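Local coordinates for protein shikimate dehydrogenase (NADP(+)) (Thermus thermophilus, PDB 2D5C) that catalyses the reversible NADPH-linked reduction of 3-dehydroshikimate to shikimate, the fourth of seven steps leading to chorismate and on to the aromatic amino acids, at residues A83-L88 and F97-P102; L120-G125 and W143-T148; Q79-V84 and G128-F133. All coordinates share one frame; numbering follows the deposited sequence.

Contact 1. Residues A83-L88 and F97-P102; sequences AVNTVL and FNTDAP. With SKM ((3R,4S,5R)-3,4,5-trihydroxycyclohex-1-ene-1-carboxylic acid), chain E.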
loop_
_atom_site.group_PDB
_atom_site.type_symbol
_atom_site.label_atom_id
_atom_site.label_comp_id
_atom_site.label_asym_id
_atom_site.label_seq_id
_atom_site.Cartn_x
_atom_site.Cartn_y
_atom_site.Cartn_z
ATOM N N ALA A 83 -14.791 -1.452 -10.607
ATOM C CA ALA A 83 -13.880 -2.533 -10.944
ATOM C C ALA A 83 -12.486 -2.220 -10.431
ATOM O O ALA A 83 -12.028 -1.088 -10.515
ATOM C CB ALA A 83 -13.840 -2.741 -12.469
ATOM N N VAL A 84 -11.834 -3.247 -9.905
ATOM C CA VAL A 84 -10.484 -3.132 -9.375
ATOM C C VAL A 84 -9.601 -4.064 -10.197
ATOM O O VAL A 84 -9.919 -5.247 -10.355
ATOM C CB VAL A 84 -10.443 -3.574 -7.896
ATOM C CG1 VAL A 84 -9.005 -3.877 -7.470
ATOM C CG2 VAL A 84 -11.051 -2.469 -7.009
ATOM N N ASN A 85 -8.498 -3.535 -10.722
ATOM C CA ASN A 85 -7.575 -4.353 -11.509
ATOM C C ASN A 85 -6.232 -4.504 -10.788
ATOM O O ASN A 85 -5.366 -5.277 -11.208
ATOM C CB ASN A 85 -7.356 -3.725 -12.889
ATOM C CG ASN A 85 -6.240 -2.693 -12.896
ATOM O OD1 ASN A 85 -6.208 -1.784 -12.065
ATOM N ND2 ASN A 85 -5.322 -2.826 -13.847
ATOM N N THR A 86 -6.063 -3.768 -9.697
ATOM C CA THR A 86 -4.821 -3.832 -8.935
ATOM C C THR A 86 -5.096 -3.853 -7.435
ATOM O O THR A 86 -5.815 -2.995 -6.914
ATOM C CB THR A 86 -3.921 -2.623 -9.255
ATOM O OG1 THR A 86 -3.636 -2.603 -10.661
ATOM C CG2 THR A 86 -2.600 -2.713 -8.478
ATOM N N VAL A 87 -4.530 -4.847 -6.755
ATOM C CA VAL A 87 -4.688 -4.982 -5.316
ATOM C C VAL A 87 -3.324 -4.946 -4.635
ATOM O O VAL A 87 -2.387 -5.607 -5.082
ATOM C CB VAL A 87 -5.396 -6.316 -4.954
ATOM C CG1 VAL A 87 -5.523 -6.441 -3.435
ATOM C CG2 VAL A 87 -6.768 -6.374 -5.625
ATOM N N LEU A 88 -3.219 -4.148 -3.570
ATOM C CA LEU A 88 -1.990 -4.023 -2.773
ATOM C C LEU A 88 -2.238 -4.684 -1.425
ATOM O O LEU A 88 -3.283 -4.459 -0.818
ATOM C CB LEU A 88 -1.651 -2.546 -2.536
ATOM C CG LEU A 88 -0.616 -2.228 -1.453
ATOM C CD1 LEU A 88 0.726 -2.814 -1.843
ATOM C CD2 LEU A 88 -0.504 -0.703 -1.265
ATOM N N PHE A 97 -7.312 -0.718 -6.334
ATOM C CA PHE A 97 -7.137 0.446 -7.191
ATOM C C PHE A 97 -7.461 0.068 -8.619
ATOM O O PHE A 97 -7.642 -1.103 -8.938
ATOM C CB PHE A 97 -5.687 0.937 -7.177
ATOM C CG PHE A 97 -5.153 1.234 -5.816
ATOM C CD1 PHE A 97 -4.663 0.216 -5.006
ATOM C CD2 PHE A 97 -5.124 2.544 -5.343
ATOM C CE1 PHE A 97 -4.143 0.500 -3.733
ATOM C CE2 PHE A 97 -4.614 2.834 -4.085
ATOM C CZ PHE A 97 -4.120 1.807 -3.279
ATOM N N ASN A 98 -7.515 1.065 -9.484
ATOM C CA ASN A 98 -7.768 0.769 -10.885
ATOM C C ASN A 98 -6.738 1.493 -11.712
ATOM O O ASN A 98 -6.772 2.719 -11.801
ATOM C CB ASN A 98 -9.158 1.224 -11.313
ATOM C CG ASN A 98 -9.492 0.776 -12.737
ATOM O OD1 ASN A 98 -8.839 1.188 -13.703
ATOM N ND2 ASN A 98 -10.497 -0.073 -12.864
ATOM N N THR A 99 -5.802 0.742 -12.297
ATOM C CA THR A 99 -4.804 1.385 -13.131
ATOM C C THR A 99 -5.169 1.323 -14.615
ATOM O O THR A 99 -4.447 1.867 -15.430
ATOM C CB THR A 99 -3.400 0.785 -12.902
ATOM O OG1 THR A 99 -3.381 -0.585 -13.328
ATOM C CG2 THR A 99 -3.036 0.866 -11.417
ATOM N N ASP A 100 -6.288 0.678 -14.956
ATOM C CA ASP A 100 -6.724 0.620 -16.362
ATOM C C ASP A 100 -7.067 2.021 -16.841
ATOM O O ASP A 100 -6.729 2.402 -17.965
ATOM C CB ASP A 100 -7.972 -0.261 -16.553
ATOM C CG ASP A 100 -7.686 -1.744 -16.428
ATOM O OD1 ASP A 100 -6.700 -2.238 -17.026
ATOM O OD2 ASP A 100 -8.468 -2.436 -15.742
ATOM N N ALA A 101 -7.741 2.806 -15.998
ATOM C CA ALA A 101 -8.120 4.164 -16.402
ATOM C C ALA A 101 -6.923 5.088 -16.672
ATOM O O ALA A 101 -6.785 5.621 -17.769
ATOM C CB ALA A 101 -9.064 4.793 -15.353
ATOM N N PRO A 102 -6.040 5.299 -15.678
ATOM C CA PRO A 102 -4.896 6.179 -15.938
ATOM C C PRO A 102 -3.958 5.600 -17.006
ATOM O O PRO A 102 -3.347 6.344 -17.772
ATOM C CB PRO A 102 -4.231 6.292 -14.566
ATOM C CG PRO A 102 -4.600 4.991 -13.900
ATOM C CD PRO A 102 -6.046 4.846 -14.279
HETATM O O12 SKM E . -6.207 -4.728 -15.961
HETATM C C8 SKM E . -5.331 -5.681 -16.581
HETATM C C6 SKM E . -4.814 -6.683 -15.511
HETATM O O7 SKM E . -4.122 -5.961 -14.495
HETATM C C5 SKM E . -3.857 -7.729 -16.138
HETATM C C4 SKM E . -4.299 -8.193 -17.526
HETATM C C1 SKM E . -3.588 -9.352 -18.125
HETATM O O2 SKM E . -2.598 -9.954 -17.438
HETATM O O3 SKM E . -3.893 -9.768 -19.235
HETATM C C10 SKM E . -5.284 -7.614 -18.221
HETATM C C9 SKM E . -6.089 -6.436 -17.715
HETATM O O11 SKM E . -7.342 -6.923 -17.210
#
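The amide of Asn85 works at both ends: ND2 donates to Thr99 OG1 (3.0 Å), which lies in the amide plane and is also hydrogen-bonded to the backbone O of Gln235, and to the shikimate hydroxyl O12 (3.0 Å), while OD1 accepts a short bond from Thr99 N (2.6 Å), tilted from the carbonyl plane. The Phe97 ring has Thr86 O at its edge and Leu88 CB obliquely near CE1. Asn98, a second flat amide, sends ND2 to Ala83 O (3.0 Å) in a bond straight at the hydrogen (176°) but from above the carbonyl plane, and its OD1 caps the next helix by accepting from Ala101 N. Asparagine suits both places because one short side chain offers donor and acceptor. With chi1 at 87°, Asn85 holds CG between its backbone N and carbonyl carbon, turning the amide to Thr99 and the substrate together. Asp100 OD1 accepts from the same O12 (2.8 Å), and its OD2 forms a salt bridge with Lys64, the catalytic proton acceptor. Were Asn85 an alanine, Thr99 N and OG1 would probably lose their amide partner, and O12 one donor. On the backbone, Phe97 O accepts from both Asn85 N and Thr86 N, and Phe97 N returns a bond to Thr86 O (2.8 Å). Two residues facing one make a classic beta bulge, here set at the shikimate-binding site.

Contact 2. Residues L120-G125 and W143-T148; sequences LVLGAG and WVWNRT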
loop_
_atom_site.group_PDB
_atom_site.type_symbol
_atom_site.label_atom_id
_atom_site.label_comp_id
_atom_site.label_asym_id
_atom_site.label_seq_id
_atom_site.Cartn_x
_atom_site.Cartn_y
_atom_site.Cartn_z
ATOM N N LEU A 120 -16.384 7.335 -28.532
ATOM C CA LEU A 120 -17.371 6.277 -28.292
ATOM C C LEU A 120 -16.699 5.023 -27.749
ATOM O O LEU A 120 -15.799 4.461 -28.372
ATOM C CB LEU A 120 -18.123 5.932 -29.583
ATOM C CG LEU A 120 -19.040 4.694 -29.541
ATOM C CD1 LEU A 120 -20.129 4.843 -28.474
ATOM C CD2 LEU A 120 -19.658 4.490 -30.911
ATOM N N VAL A 121 -17.141 4.596 -26.576
ATOM C CA VAL A 121 -16.611 3.405 -25.937
ATOM C C VAL A 121 -17.617 2.275 -26.174
ATOM O O VAL A 121 -18.790 2.397 -25.821
ATOM C CB VAL A 121 -16.430 3.625 -24.423
ATOM C CG1 VAL A 121 -15.798 2.370 -23.777
ATOM C CG2 VAL A 121 -15.550 4.869 -24.183
ATOM N N LEU A 122 -17.167 1.215 -26.831
ATOM C CA LEU A 122 -18.030 0.076 -27.083
ATOM C C LEU A 122 -17.806 -0.911 -25.947
ATOM O O LEU A 122 -16.684 -1.374 -25.741
ATOM C CB LEU A 122 -17.678 -0.583 -28.414
ATOM C CG LEU A 122 -17.690 0.327 -29.644
ATOM C CD1 LEU A 122 -17.340 -0.557 -30.850
ATOM C CD2 LEU A 122 -19.046 1.014 -29.837
ATOM N N GLY A 123 -18.872 -1.219 -25.210
ATOM C CA GLY A 123 -18.755 -2.146 -24.102
ATOM C C GLY A 123 -18.806 -1.381 -22.797
ATOM O O GLY A 123 -18.008 -0.470 -22.590
ATOM N N ALA A 124 -19.752 -1.724 -21.927
ATOM C CA ALA A 124 -19.862 -1.019 -20.655
ATOM C C ALA A 124 -19.580 -1.908 -19.448
ATOM O O ALA A 124 -20.189 -1.744 -18.387
ATOM C CB ALA A 124 -21.237 -0.348 -20.525
ATOM N N GLY A 125 -18.659 -2.851 -19.626
ATOM C CA GLY A 125 -18.258 -3.729 -18.541
ATOM C C GLY A 125 -17.152 -3.026 -17.769
ATOM O O GLY A 125 -17.006 -1.813 -17.894
ATOM N N TRP A 143 -19.370 9.053 -25.412
ATOM C CA TRP A 143 -20.598 8.338 -25.745
ATOM C C TRP A 143 -20.314 6.888 -25.386
ATOM O O TRP A 143 -19.161 6.444 -25.444
ATOM C CB TRP A 143 -20.920 8.399 -27.231
ATOM C CG TRP A 143 -21.182 9.757 -27.760
ATOM C CD1 TRP A 143 -21.457 10.889 -27.045
ATOM C CD2 TRP A 143 -21.213 10.133 -29.137
ATOM N NE1 TRP A 143 -21.656 11.951 -27.900
ATOM C CE2 TRP A 143 -21.512 11.512 -29.191
ATOM C CE3 TRP A 143 -21.017 9.434 -30.333
ATOM C CZ2 TRP A 143 -21.620 12.207 -30.399
ATOM C CZ3 TRP A 143 -21.126 10.126 -31.537
ATOM C CH2 TRP A 143 -21.424 11.501 -31.557
ATOM N N VAL A 144 -21.356 6.148 -25.010
ATOM C CA VAL A 144 -21.181 4.748 -24.654
ATOM C C VAL A 144 -22.278 3.876 -25.265
ATOM O O VAL A 144 -23.413 4.305 -25.443
ATOM C CB VAL A 144 -21.209 4.547 -23.107
ATOM C CG1 VAL A 144 -20.083 5.347 -22.449
ATOM C CG2 VAL A 144 -22.559 5.013 -22.553
ATOM N N TRP A 145 -21.911 2.650 -25.586
ATOM C CA TRP A 145 -22.853 1.688 -26.150
ATOM C C TRP A 145 -22.518 0.333 -25.541
ATOM O O TRP A 145 -21.372 0.076 -25.166
ATOM C CB TRP A 145 -22.701 1.624 -27.671
ATOM C CG TRP A 145 -23.509 0.540 -28.300
ATOM C CD1 TRP A 145 -24.811 0.618 -28.719
ATOM C CD2 TRP A 145 -23.085 -0.806 -28.540
ATOM N NE1 TRP A 145 -25.219 -0.605 -29.206
ATOM C CE2 TRP A 145 -24.181 -1.494 -29.106
ATOM C CE3 TRP A 145 -21.884 -1.501 -28.330
ATOM C CZ2 TRP A 145 -24.112 -2.845 -29.465
ATOM C CZ3 TRP A 145 -21.815 -2.844 -28.686
ATOM C CH2 TRP A 145 -22.927 -3.502 -29.249
ATOM N N ASN A 146 -23.525 -0.528 -25.442
ATOM C CA ASN A 146 -23.346 -1.872 -24.905
ATOM C C ASN A 146 -24.403 -2.762 -25.555
ATOM O O ASN A 146 -25.500 -2.290 -25.845
ATOM C CB ASN A 146 -23.543 -1.865 -23.392
ATOM C CG ASN A 146 -23.084 -3.156 -22.745
ATOM O OD1 ASN A 146 -21.911 -3.508 -22.814
ATOM N ND2 ASN A 146 -24.011 -3.871 -22.118
ATOM N N ARG A 147 -24.092 -4.039 -25.781
ATOM C CA ARG A 147 -25.075 -4.926 -26.411
ATOM C C ARG A 147 -26.393 -4.902 -25.642
ATOM O O ARG A 147 -27.472 -5.034 -26.232
ATOM C CB ARG A 147 -24.544 -6.359 -26.524
ATOM C CG ARG A 147 -24.368 -7.098 -25.219
ATOM C CD ARG A 147 -23.715 -8.446 -25.474
ATOM N NE ARG A 147 -23.440 -9.167 -24.235
ATOM C CZ ARG A 147 -22.744 -10.298 -24.168
ATOM N NH1 ARG A 147 -22.250 -10.839 -25.273
ATOM N NH2 ARG A 147 -22.542 -10.888 -22.998
ATOM N N THR A 148 -26.302 -4.732 -24.325
ATOM C CA THR A 148 -27.488 -4.617 -23.476
ATOM C C THR A 148 -27.511 -3.145 -23.060
ATOM O O THR A 148 -26.718 -2.705 -22.223
ATOM C CB THR A 148 -27.390 -5.537 -22.247
ATOM O OG1 THR A 148 -27.493 -6.901 -22.682
ATOM C CG2 THR A 148 -28.503 -5.233 -21.253
#
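With chi1 at 171° Leu120 sets CG opposite its own N and beside its carbonyl carbon, and CD1 reaches across to CB of Trp143 (3.8 Å) and, a little farther, CB of Trp145. Asn146 has the same kind of first torsion (chi1 -168°), which carries OD1 to the backbone N of Ala124 (2.9 Å); that donor stands above the carbonyl plane. Parallel-sheet bonds join the strands: Val121 N to Trp143 O, Trp145 N to Val121 O, and Gly123 N to Trp145 O (2.8 Å). Long or broad apolar side chains cover the face carrying Leu120, Leu122, Trp143 and Trp145, where Leu122 CD2 meets Trp145 CE3 (4.1 Å); on the other, Val121 and Val144 pack under helices 126-137 and 149-159. At Gly123's phi of 106° a side chain would jam against the preceding carbonyl, so glycine is required as the chain leaves the strand. This is the beta-alpha-beta unit of strand 119-122, helix 126-137 and strand 142-145, with its Rossmann-type glycine-rich turn. Gly123 to Gly125 and Asn146 to Thr148 all bind NADP(+). Asn146 ND2 donates to Thr148 O (2.9 Å), fixing the amide's orientation, while the crossing bond from OD1 probably helps to hold the two cofactor-binding loops together.

Contact 3. Residues Q79-V84 and G128-F133; sequences QRIGAV and GRAVAF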
loop_
_atom_site.group_PDB
_atom_site.type_symbol
_atom_site.label_atom_id
_atom_site.label_comp_id
_atom_site.label_asym_id
_atom_site.label_seq_id
_atom_site.Cartn_x
_atom_site.Cartn_y
_atom_site.Cartn_z
ATOM N N GLN A 79 -14.129 2.813 -7.015
ATOM C CA GLN A 79 -15.505 2.715 -6.533
ATOM C C GLN A 79 -16.473 3.154 -7.628
ATOM O O GLN A 79 -17.473 2.489 -7.896
ATOM C CB GLN A 79 -15.715 3.597 -5.293
ATOM C CG GLN A 79 -15.083 3.042 -4.020
ATOM C CD GLN A 79 -15.342 3.923 -2.805
ATOM O OE1 GLN A 79 -16.437 4.462 -2.639
ATOM N NE2 GLN A 79 -14.338 4.057 -1.941
ATOM N N ARG A 80 -16.165 4.275 -8.254
ATOM C CA ARG A 80 -17.024 4.807 -9.312
ATOM C C ARG A 80 -17.014 3.870 -10.513
ATOM O O ARG A 80 -18.050 3.580 -11.099
ATOM C CB ARG A 80 -16.540 6.200 -9.717
ATOM C CG ARG A 80 -16.512 7.215 -8.571
ATOM C CD ARG A 80 -17.888 7.802 -8.276
ATOM N NE ARG A 80 -18.912 6.796 -7.994
ATOM C CZ ARG A 80 -19.173 6.291 -6.791
ATOM N NH1 ARG A 80 -18.483 6.695 -5.732
ATOM N NH2 ARG A 80 -20.132 5.382 -6.648
ATOM N N ILE A 81 -15.833 3.381 -10.874
ATOM C CA ILE A 81 -15.717 2.472 -12.005
ATOM C C ILE A 81 -16.406 1.148 -11.699
ATOM O O ILE A 81 -16.975 0.517 -12.585
ATOM C CB ILE A 81 -14.210 2.226 -12.346
ATOM C CG1 ILE A 81 -13.582 3.540 -12.811
ATOM C CG2 ILE A 81 -14.062 1.139 -13.405
ATOM C CD1 ILE A 81 -12.047 3.514 -12.939
ATOM N N GLY A 82 -16.358 0.736 -10.433
ATOM C CA GLY A 82 -16.958 -0.522 -10.037
ATOM C C GLY A 82 -16.076 -1.707 -10.378
ATOM O O GLY A 82 -16.545 -2.847 -10.432
ATOM N N ALA A 83 -14.791 -1.452 -10.607
ATOM C CA ALA A 83 -13.880 -2.533 -10.944
ATOM C C ALA A 83 -12.486 -2.220 -10.431
ATOM O O ALA A 83 -12.028 -1.088 -10.515
ATOM C CB ALA A 83 -13.840 -2.741 -12.469
ATOM N N VAL A 84 -11.834 -3.247 -9.905
ATOM C CA VAL A 84 -10.484 -3.132 -9.375
ATOM C C VAL A 84 -9.601 -4.064 -10.197
ATOM O O VAL A 84 -9.919 -5.247 -10.355
ATOM C CB VAL A 84 -10.443 -3.574 -7.896
ATOM C CG1 VAL A 84 -9.005 -3.877 -7.470
ATOM C CG2 VAL A 84 -11.051 -2.469 -7.009
ATOM N N GLY A 128 -14.661 -1.156 -20.114
ATOM C CA GLY A 128 -15.354 -0.052 -20.744
ATOM C C GLY A 128 -15.623 1.056 -19.751
ATOM O O GLY A 128 -15.517 2.231 -20.088
ATOM N N ARG A 129 -15.987 0.691 -18.523
ATOM C CA ARG A 129 -16.244 1.722 -17.521
ATOM C C ARG A 129 -14.962 2.466 -17.153
ATOM O O ARG A 129 -14.987 3.670 -16.864
ATOM C CB ARG A 129 -16.879 1.108 -16.265
ATOM C CG ARG A 129 -18.320 0.615 -16.488
ATOM C CD ARG A 129 -18.906 -0.011 -15.204
ATOM N NE ARG A 129 -19.034 0.963 -14.120
ATOM C CZ ARG A 129 -20.078 1.764 -13.913
ATOM N NH1 ARG A 129 -21.139 1.734 -14.718
ATOM N NH2 ARG A 129 -20.061 2.600 -12.884
ATOM N N ALA A 130 -13.835 1.761 -17.179
ATOM C CA ALA A 130 -12.565 2.386 -16.836
ATOM C C ALA A 130 -12.168 3.367 -17.940
ATOM O O ALA A 130 -11.714 4.479 -17.665
ATOM C CB ALA A 130 -11.477 1.314 -16.642
ATOM N N VAL A 131 -12.343 2.958 -19.190
ATOM C CA VAL A 131 -12.009 3.825 -20.321
ATOM C C VAL A 131 -12.911 5.062 -20.336
ATOM O O VAL A 131 -12.437 6.186 -20.530
ATOM C CB VAL A 131 -12.137 3.052 -21.663
ATOM C CG1 VAL A 131 -12.012 4.008 -22.846
ATOM C CG2 VAL A 131 -11.034 2.000 -21.735
ATOM N N ALA A 132 -14.210 4.859 -20.134
ATOM C CA ALA A 132 -15.145 5.974 -20.105
ATOM C C ALA A 132 -14.766 6.940 -18.976
ATOM O O ALA A 132 -14.809 8.160 -19.149
ATOM C CB ALA A 132 -16.590 5.452 -19.908
ATOM N N PHE A 133 -14.398 6.393 -17.819
ATOM C CA PHE A 133 -13.997 7.211 -16.676
ATOM C C PHE A 133 -12.762 8.046 -17.008
ATOM O O PHE A 133 -12.697 9.241 -16.706
ATOM C CB PHE A 133 -13.701 6.314 -15.470
ATOM C CG PHE A 133 -13.310 7.072 -14.223
ATOM C CD1 PHE A 133 -11.997 7.490 -14.025
ATOM C CD2 PHE A 133 -14.263 7.375 -13.257
ATOM C CE1 PHE A 133 -11.644 8.198 -12.878
ATOM C CE2 PHE A 133 -13.912 8.084 -12.107
ATOM C CZ PHE A 133 -12.599 8.491 -11.927
#
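Arg129 reaches from helix 126-137 to the end of helix 76-81, and its atoms meet that end one after another. CB rests near Ile81 CG2 (4.0 Å), CG passes Ile81 O more distantly, CD comes closer to it, and NE donates to the same oxygen (2.6 Å), a short bond with the donor above the carbonyl plane. Beyond CZ, NH2 turns to Arg80 O (2.9 Å), nearly in line with that C=O. Both oxygens lie at the guanidinium edge, close to its plane, so two N-H groups of one arginine take up successive carbonyls at a helix C-terminus, where backbone acceptors lack the next turn's donors. Chi3 at 64° bends an otherwise extended chain and swings the guanidinium toward these carbonyls. The partial negative charge of a helix end probably favours a cation here, and NH2 has a further partner, a salt bridge to Glu158 of helix 149-159.

Beside the arginine lies an apolar patch. The small Ala130 accepts Ile81 CG2 against its backbone and CB (4.1 Å from CG2 to CB), Ile81 CG1 meets Phe133 CG (3.8 Å), and CD1 lies over one face of the ring; the two side chains cross at about a right angle. A branched isoleucine fills both places at once. Arg80 touches the same ring through its CB, near CE2 (4.0 Å). Gly82, with positive phi, ends helix 76-81. The arrangement is a helix C-terminus gripped by arginine, joining the substrate-binding domain to the first helix of the Rossmann-type NADP(+) domain.

How the contacts relate
All three contacts are buried, contact 3 with the exposed Arg80 at its margin. Contacts 1 and 2 belong to different sheets, the mixed one of the substrate domain and the parallel one of the NADP(+) domain; contact 3 bridges the two domains. Contacts 1 and 3 share Ala83 and Val84 and touch, Ala101 CB packing on Ala130 O (3.5 Å). Contact 2 brackets helix 126-137, on which contact 3 is built. The centres of contacts 1 and 2 stand about 20 Å apart. Chemistry follows place: amides and a carboxylate at the substrate, beside a short strand pairing; longer pairing, apolar side chains and one amide in contact 2; a cation on carbonyls beside an apolar patch between domains.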